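Long-range contacts in putative diguanylate cyclase (GGDEF) with PAS/PAC domain (Rhodopseudomonas palustris, PDB 3LIF), which probably senses signals outside the cell through this PDC-fold domain and makes cyclic di-GMP from GTP with its GGDEF domain: residues Val125-Arg133 with Gly143-Ser151; Leu163-Ser174 with Pro231-Thr239. All coordinates share one frame; numbering follows the deposited sequence.

Interaction 1. Residues Val125-Arg133 with Gly143-Ser151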
# COMPACT_ATOMS: atom_id res chain seq x y z
N VAL A 125 8.60 8.81 10.35
CA VAL A 125 7.37 9.00 9.56
C VAL A 125 6.32 7.88 9.69
O VAL A 125 6.66 6.69 9.74
CB VAL A 125 7.73 9.02 8.07
CG1 VAL A 125 6.43 9.19 7.24
CG2 VAL A 125 8.81 10.08 7.80
N TRP A 126 5.04 8.27 9.68
CA TRP A 126 3.92 7.32 9.82
C TRP A 126 3.68 6.70 8.48
O TRP A 126 3.37 7.40 7.53
CB TRP A 126 2.67 8.03 10.30
CG TRP A 126 2.73 8.26 11.78
CD1 TRP A 126 3.27 9.35 12.43
CD2 TRP A 126 2.31 7.34 12.81
NE1 TRP A 126 3.19 9.17 13.80
CE2 TRP A 126 2.61 7.96 14.07
CE3 TRP A 126 1.73 6.07 12.81
CZ2 TRP A 126 2.34 7.34 15.32
CZ3 TRP A 126 1.45 5.45 14.05
CH2 TRP A 126 1.76 6.09 15.29
N VAL A 127 3.84 5.38 8.37
CA VAL A 127 3.89 4.76 7.07
C VAL A 127 3.19 3.44 7.12
O VAL A 127 2.81 2.97 8.18
CB VAL A 127 5.32 4.47 6.67
CG1 VAL A 127 6.13 5.76 6.64
CG2 VAL A 127 5.95 3.51 7.64
N PHE A 128 2.99 2.87 5.96
CA PHE A 128 2.67 1.47 5.84
C PHE A 128 3.91 0.70 5.37
O PHE A 128 4.84 1.25 4.75
CB PHE A 128 1.55 1.24 4.84
CG PHE A 128 0.23 1.62 5.36
CD1 PHE A 128 -0.10 2.95 5.49
CD2 PHE A 128 -0.67 0.62 5.76
CE1 PHE A 128 -1.33 3.31 6.00
CE2 PHE A 128 -1.91 0.93 6.27
CZ PHE A 128 -2.25 2.29 6.41
N VAL A 129 3.86 -0.60 5.60
CA VAL A 129 5.05 -1.37 5.48
C VAL A 129 4.65 -2.74 4.99
O VAL A 129 3.50 -3.18 5.21
CB VAL A 129 5.70 -1.44 6.89
CG1 VAL A 129 5.90 -2.86 7.39
CG2 VAL A 129 6.89 -0.61 6.91
N VAL A 130 5.61 -3.43 4.40
CA VAL A 130 5.34 -4.69 3.72
C VAL A 130 6.46 -5.63 4.21
O VAL A 130 7.60 -5.16 4.51
CB VAL A 130 5.46 -4.38 2.19
CG1 VAL A 130 6.91 -4.55 1.65
CG2 VAL A 130 4.42 -5.07 1.39
N SER A 131 6.16 -6.93 4.38
CA SER A 131 7.15 -7.78 5.04
C SER A 131 7.04 -9.27 4.71
O SER A 131 5.96 -9.79 4.41
CB SER A 131 7.10 -7.57 6.58
OG SER A 131 5.98 -8.22 7.19
N ARG A 132 8.18 -9.97 4.82
CA ARG A 132 8.22 -11.42 4.54
C ARG A 132 8.99 -12.21 5.60
O ARG A 132 10.04 -11.76 6.09
CB ARG A 132 8.70 -11.72 3.07
CG ARG A 132 7.53 -12.09 2.15
CD ARG A 132 7.81 -12.09 0.61
NE ARG A 132 7.98 -13.48 0.15
CZ ARG A 132 7.69 -14.47 0.97
NH1 ARG A 132 7.21 -14.14 2.19
NH2 ARG A 132 7.83 -15.72 0.60
N ARG A 133 8.48 -13.38 5.95
CA ARG A 133 9.19 -14.29 6.85
C ARG A 133 10.53 -14.83 6.33
O ARG A 133 10.53 -15.45 5.26
CB ARG A 133 8.33 -15.49 7.09
CG ARG A 133 8.93 -16.50 8.01
CD ARG A 133 8.21 -17.82 7.84
NE ARG A 133 7.73 -18.27 9.13
CZ ARG A 133 8.13 -19.39 9.73
NH1 ARG A 133 9.04 -20.17 9.11
NH2 ARG A 133 7.63 -19.68 10.94
N GLY A 143 13.72 -14.74 11.24
CA GLY A 143 13.48 -13.23 11.30
C GLY A 143 12.66 -12.92 10.06
O GLY A 143 11.61 -13.56 9.84
N VAL A 144 12.95 -11.86 9.33
CA VAL A 144 11.98 -10.83 8.90
C VAL A 144 12.69 -9.86 7.99
O VAL A 144 13.76 -9.34 8.39
CB VAL A 144 11.04 -10.18 9.91
CG1 VAL A 144 10.26 -9.13 9.17
CG2 VAL A 144 10.03 -11.18 10.44
N VAL A 145 12.21 -9.69 6.74
CA VAL A 145 12.57 -8.49 5.92
C VAL A 145 11.32 -7.64 5.93
O VAL A 145 10.21 -8.17 5.71
CB VAL A 145 12.66 -8.71 4.39
CG1 VAL A 145 13.88 -8.06 3.82
CG2 VAL A 145 12.43 -10.14 3.97
N VAL A 146 11.49 -6.34 6.08
CA VAL A 146 10.37 -5.41 6.12
C VAL A 146 10.82 -4.33 5.19
O VAL A 146 12.01 -3.96 5.25
CB VAL A 146 10.37 -4.52 7.41
CG1 VAL A 146 8.96 -4.15 7.86
CG2 VAL A 146 11.26 -5.06 8.52
N ALA A 147 9.91 -3.73 4.44
CA ALA A 147 10.28 -2.53 3.71
C ALA A 147 9.12 -1.55 3.75
O ALA A 147 7.93 -1.96 3.84
CB ALA A 147 10.66 -2.85 2.30
N THR A 148 9.46 -0.28 3.75
CA THR A 148 8.46 0.75 3.87
C THR A 148 7.87 1.12 2.52
O THR A 148 8.60 1.41 1.56
CB THR A 148 9.07 2.03 4.41
OG1 THR A 148 9.65 1.74 5.67
CG2 THR A 148 7.99 3.05 4.58
N ILE A 149 6.55 1.13 2.43
CA ILE A 149 5.95 1.46 1.16
C ILE A 149 6.16 2.94 0.93
O ILE A 149 5.83 3.70 1.81
CB ILE A 149 4.48 1.13 1.17
CG1 ILE A 149 4.35 -0.38 1.00
CG2 ILE A 149 3.74 1.88 0.04
CD1 ILE A 149 3.02 -0.89 1.53
N GLU A 150 6.70 3.34 -0.22
CA GLU A 150 6.86 4.79 -0.49
C GLU A 150 5.51 5.39 -0.96
O GLU A 150 5.07 5.23 -2.13
CB GLU A 150 7.90 5.04 -1.58
CG GLU A 150 8.04 6.51 -1.92
CD GLU A 150 9.07 7.18 -1.01
OE1 GLU A 150 10.28 6.84 -1.07
OE2 GLU A 150 8.68 8.08 -0.23
N SER A 151 4.81 6.08 -0.08
CA SER A 151 3.48 6.47 -0.51
C SER A 151 3.49 7.51 -1.66
O SER A 151 2.60 7.51 -2.51
CB SER A 151 2.61 6.88 0.67
OG SER A 151 3.19 8.01 1.30

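Interaction 2. Residues Leu163-Ser174 with Pro231-Thr239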
# COMPACT_ATOMS: atom_id res chain seq x y z
N LEU A 163 -9.09 14.69 -13.82
CA LEU A 163 -10.34 14.28 -13.21
C LEU A 163 -11.28 15.42 -12.88
O LEU A 163 -12.27 15.24 -12.14
CB LEU A 163 -10.04 13.57 -11.90
CG LEU A 163 -10.05 12.06 -11.80
CD1 LEU A 163 -10.68 11.39 -13.03
CD2 LEU A 163 -8.64 11.66 -11.65
N GLY A 164 -10.93 16.61 -13.35
CA GLY A 164 -11.69 17.80 -13.01
C GLY A 164 -11.38 18.28 -11.61
O GLY A 164 -10.80 17.58 -10.79
N PRO A 165 -11.80 19.50 -11.30
CA PRO A 165 -11.63 19.84 -9.87
C PRO A 165 -12.41 18.79 -9.11
O PRO A 165 -13.31 18.15 -9.68
CB PRO A 165 -12.40 21.16 -9.75
CG PRO A 165 -13.64 20.92 -10.78
CD PRO A 165 -12.99 20.12 -11.94
N GLY A 166 -12.16 18.61 -7.83
CA GLY A 166 -12.97 17.62 -7.13
C GLY A 166 -12.55 16.18 -7.39
O GLY A 166 -13.05 15.28 -6.71
N GLY A 167 -11.65 15.96 -8.35
CA GLY A 167 -11.18 14.63 -8.71
C GLY A 167 -10.35 14.04 -7.57
O GLY A 167 -9.68 14.77 -6.84
N SER A 168 -10.42 12.73 -7.39
CA SER A 168 -9.90 12.10 -6.19
C SER A 168 -9.52 10.64 -6.38
O SER A 168 -10.30 9.86 -6.92
CB SER A 168 -10.96 12.12 -5.14
OG SER A 168 -10.37 11.70 -3.94
N ILE A 169 -8.34 10.25 -5.92
CA ILE A 169 -8.03 8.83 -5.96
C ILE A 169 -7.57 8.33 -4.63
O ILE A 169 -6.79 9.01 -3.96
CB ILE A 169 -6.95 8.56 -6.96
CG1 ILE A 169 -7.47 9.01 -8.31
CG2 ILE A 169 -6.62 7.10 -6.97
CD1 ILE A 169 -6.69 8.49 -9.47
N SER A 170 -8.01 7.15 -4.23
CA SER A 170 -7.53 6.58 -2.97
C SER A 170 -7.04 5.18 -3.11
O SER A 170 -7.55 4.39 -3.94
CB SER A 170 -8.64 6.52 -1.95
OG SER A 170 -9.02 7.83 -1.71
N LEU A 171 -6.08 4.85 -2.25
CA LEU A 171 -5.68 3.47 -2.13
C LEU A 171 -6.00 3.07 -0.71
O LEU A 171 -5.50 3.68 0.22
CB LEU A 171 -4.20 3.34 -2.41
CG LEU A 171 -3.65 1.93 -2.19
CD1 LEU A 171 -4.28 0.96 -3.09
CD2 LEU A 171 -2.15 1.85 -2.32
N LEU A 172 -6.87 2.08 -0.55
CA LEU A 172 -7.23 1.63 0.78
C LEU A 172 -7.00 0.16 1.05
O LEU A 172 -6.84 -0.66 0.12
CB LEU A 172 -8.67 2.00 1.16
CG LEU A 172 -9.09 3.43 0.85
CD1 LEU A 172 -10.07 3.44 -0.38
CD2 LEU A 172 -9.72 4.08 2.05
N HIS A 173 -6.95 -0.18 2.33
CA HIS A 173 -6.81 -1.56 2.68
C HIS A 173 -8.22 -2.09 2.64
O HIS A 173 -9.22 -1.38 2.96
CB HIS A 173 -6.25 -1.72 4.07
CG HIS A 173 -5.93 -3.12 4.42
ND1 HIS A 173 -6.91 -4.02 4.81
CD2 HIS A 173 -4.75 -3.80 4.46
CE1 HIS A 173 -6.34 -5.19 5.09
NE2 HIS A 173 -5.03 -5.09 4.85
N SER A 174 -8.32 -3.34 2.22
CA SER A 174 -9.58 -4.02 2.29
C SER A 174 -10.38 -3.75 3.59
O SER A 174 -11.59 -3.77 3.57
CB SER A 174 -9.30 -5.48 2.16
OG SER A 174 -10.47 -6.15 2.43
N PRO A 231 -4.98 -7.53 -0.24
CA PRO A 231 -6.18 -6.95 0.39
C PRO A 231 -6.24 -5.39 0.32
O PRO A 231 -6.22 -4.70 1.36
CB PRO A 231 -6.05 -7.39 1.84
CG PRO A 231 -4.52 -7.46 2.08
CD PRO A 231 -3.93 -7.90 0.74
N LEU A 232 -6.28 -4.84 -0.89
CA LEU A 232 -6.32 -3.39 -1.10
C LEU A 232 -7.56 -3.06 -1.95
O LEU A 232 -8.07 -3.92 -2.64
CB LEU A 232 -5.05 -2.94 -1.81
CG LEU A 232 -3.78 -3.32 -1.05
CD1 LEU A 232 -2.51 -2.95 -1.82
CD2 LEU A 232 -3.75 -2.60 0.31
N VAL A 233 -8.04 -1.83 -1.90
CA VAL A 233 -9.11 -1.39 -2.78
C VAL A 233 -8.66 -0.08 -3.40
O VAL A 233 -7.94 0.67 -2.77
CB VAL A 233 -10.36 -1.10 -1.96
CG1 VAL A 233 -11.57 -0.82 -2.86
CG2 VAL A 233 -10.64 -2.27 -1.07
N VAL A 234 -9.06 0.22 -4.62
CA VAL A 234 -8.74 1.56 -5.13
C VAL A 234 -10.05 2.24 -5.35
O VAL A 234 -11.05 1.56 -5.66
CB VAL A 234 -8.03 1.51 -6.47
CG1 VAL A 234 -6.60 1.05 -6.29
CG2 VAL A 234 -8.79 0.55 -7.42
N THR A 235 -10.08 3.56 -5.21
CA THR A 235 -11.30 4.29 -5.57
C THR A 235 -10.94 5.50 -6.43
O THR A 235 -9.90 6.07 -6.20
CB THR A 235 -12.01 4.80 -4.33
OG1 THR A 235 -11.21 5.81 -3.69
CG2 THR A 235 -12.32 3.65 -3.34
N VAL A 236 -11.77 5.85 -7.43
CA VAL A 236 -11.66 7.11 -8.20
C VAL A 236 -12.96 7.83 -8.08
O VAL A 236 -14.01 7.22 -8.29
CB VAL A 236 -11.67 6.93 -9.73
CG1 VAL A 236 -10.69 7.86 -10.36
CG2 VAL A 236 -11.40 5.56 -10.17
N ALA A 237 -12.92 9.13 -7.86
CA ALA A 237 -14.14 9.93 -7.77
C ALA A 237 -14.00 11.26 -8.49
O ALA A 237 -12.90 11.77 -8.66
CB ALA A 237 -14.48 10.19 -6.35
N ARG A 238 -15.13 11.78 -8.96
CA ARG A 238 -15.22 13.16 -9.48
C ARG A 238 -16.56 13.80 -9.16
O ARG A 238 -17.57 13.13 -9.14
CB ARG A 238 -14.91 13.25 -11.00
CG ARG A 238 -15.85 12.57 -11.98
CD ARG A 238 -15.75 13.21 -13.43
NE ARG A 238 -14.56 12.85 -14.25
CZ ARG A 238 -14.54 11.94 -15.25
NH1 ARG A 238 -15.62 11.26 -15.62
NH2 ARG A 238 -13.43 11.68 -15.92
N THR A 239 -16.55 15.10 -8.87
CA THR A 239 -17.79 15.86 -8.77
C THR A 239 -18.42 15.80 -10.13
O THR A 239 -17.74 15.72 -11.14
CB THR A 239 -17.61 17.34 -8.35
OG1 THR A 239 -16.53 17.91 -9.07
CG2 THR A 239 -17.25 17.46 -6.89
O HOH W 1 -11.38 8.56 -4.80

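Interaction 1. Residues Val125-Arg133 with Gly143-Ser151
Phe128 meets Ile149 through CB, 4.2 Å from Ile149 CD1, and its ring turns off toward Pro117 on strand 113-119, so 143-151 lies on neither face. Arg132 is used likewise: CB reaches Val145 CG2, while the guanidinium bends away to long, weak ion pairs with Asp36 and Asp40. In the hydrogen-bonded pair Val130-Ala147, Val130 N reaches Ala147 O at 2.8 Å and Ala147 N returns to Val130 O at 2.7 Å; Arg132 and Val145 repeat the exchange, and Ile149 N adds a bond to Phe128 O. These pairs make the antiparallel hairpin of strands 126-135 and 141-149 in the first five-stranded sheet of a PDC (double Cache) sensor. On the face looking at helix 99-106, Val129 CG1 lies 3.4 Å from Val146 CG1, and Val129 CG2 lies 3.8 Å from Thr148 OG1. With both Val129 methyls in use, an alanine here is likely to leave Val146 CG1 without its neighbour and a gap beside Thr148. Thr148 CG2, anti to its own N (OG1 at chi1 -59°), sits 3.7 Å from Val127 CB; the hydroxyl is hydrogen-bonded to Asp72, and an MPD molecule, probably from the crystallisation liquor, lies about 4 Å from the Thr148 side chain.

Interaction 2. Residues Leu163-Ser174 with Pro231-Thr239
This is an antiparallel pairing of two strands far apart in sequence, 168-173 and 232-239, adjacent in the second five-stranded sheet. The short strand axes approach to 4.4 Å at 157°, and the hydrogen-bonded pairs Ser168-Ala237, Ser170-Thr235 and Leu172-Val233 each exchange two backbone bonds. On the face turned to helix 5-47, Ile169 and Val236 run side by side, CG1 to CG1 4.0 Å, and Leu171 CD1 packs on Val234 CG1. On the other face, which touches helix 195-203, the side chains of Leu172 and Thr235 cross at about a right angle, Leu172 CD1 3.7 Å from Thr235 CG2. Thr235 OG1 meets a water 3.0 Å away on the Ala237 side; it also donates weakly to Ser168 O. At one end Pro231 O serves two groups: Ser174 N bonds it at 2.6 Å, nearly straight at the hydrogen but well above the carbonyl plane, and the His173 ring presents a face to it, the oxygen 3.4 Å above the ring centre. The ring gets there because CG is anti to the backbone N (chi1 -173°), and His173 ND1 is held by Asp175 N. At the far end a type II turn, Gly164 to Gly167, brings Pro165 O to a weak bond from Thr239 OG1 (3.3 Å), and Leu163 O lies in plane at the edge of the Arg238 guanidinium. First and last strand of a 2-1-5-4-3 sheet, paired side by side and backed by a long N-terminal helix, are what the PDC fold of histidine kinase sensor domains shows.

Interactions 1 and 2 belong to separate sheets of the same 2-1-5-4-3 order, with centres 23 Å apart and nearest atoms about 6 Å apart, not touching. Interaction 1 joins sequence-adjacent hairpin strands, the fourth and fifth; interaction 2 pairs the first and fifth strands in the middle of its sheet. Their common element is helix 5-47, which backs one face of each: Phe32 is touched by Ile149 from the first and by Leu232 from the second. Interaction 1 is buried and mostly valine-lined, with Thr148 bonded to Asp72 and Arg133 to Glu135. Interaction 2 is partly buried and more mixed, with a water (one bond weak) linking Ser168 O and Thr235 OG1, and a proline, glycines and a histidine at its ends.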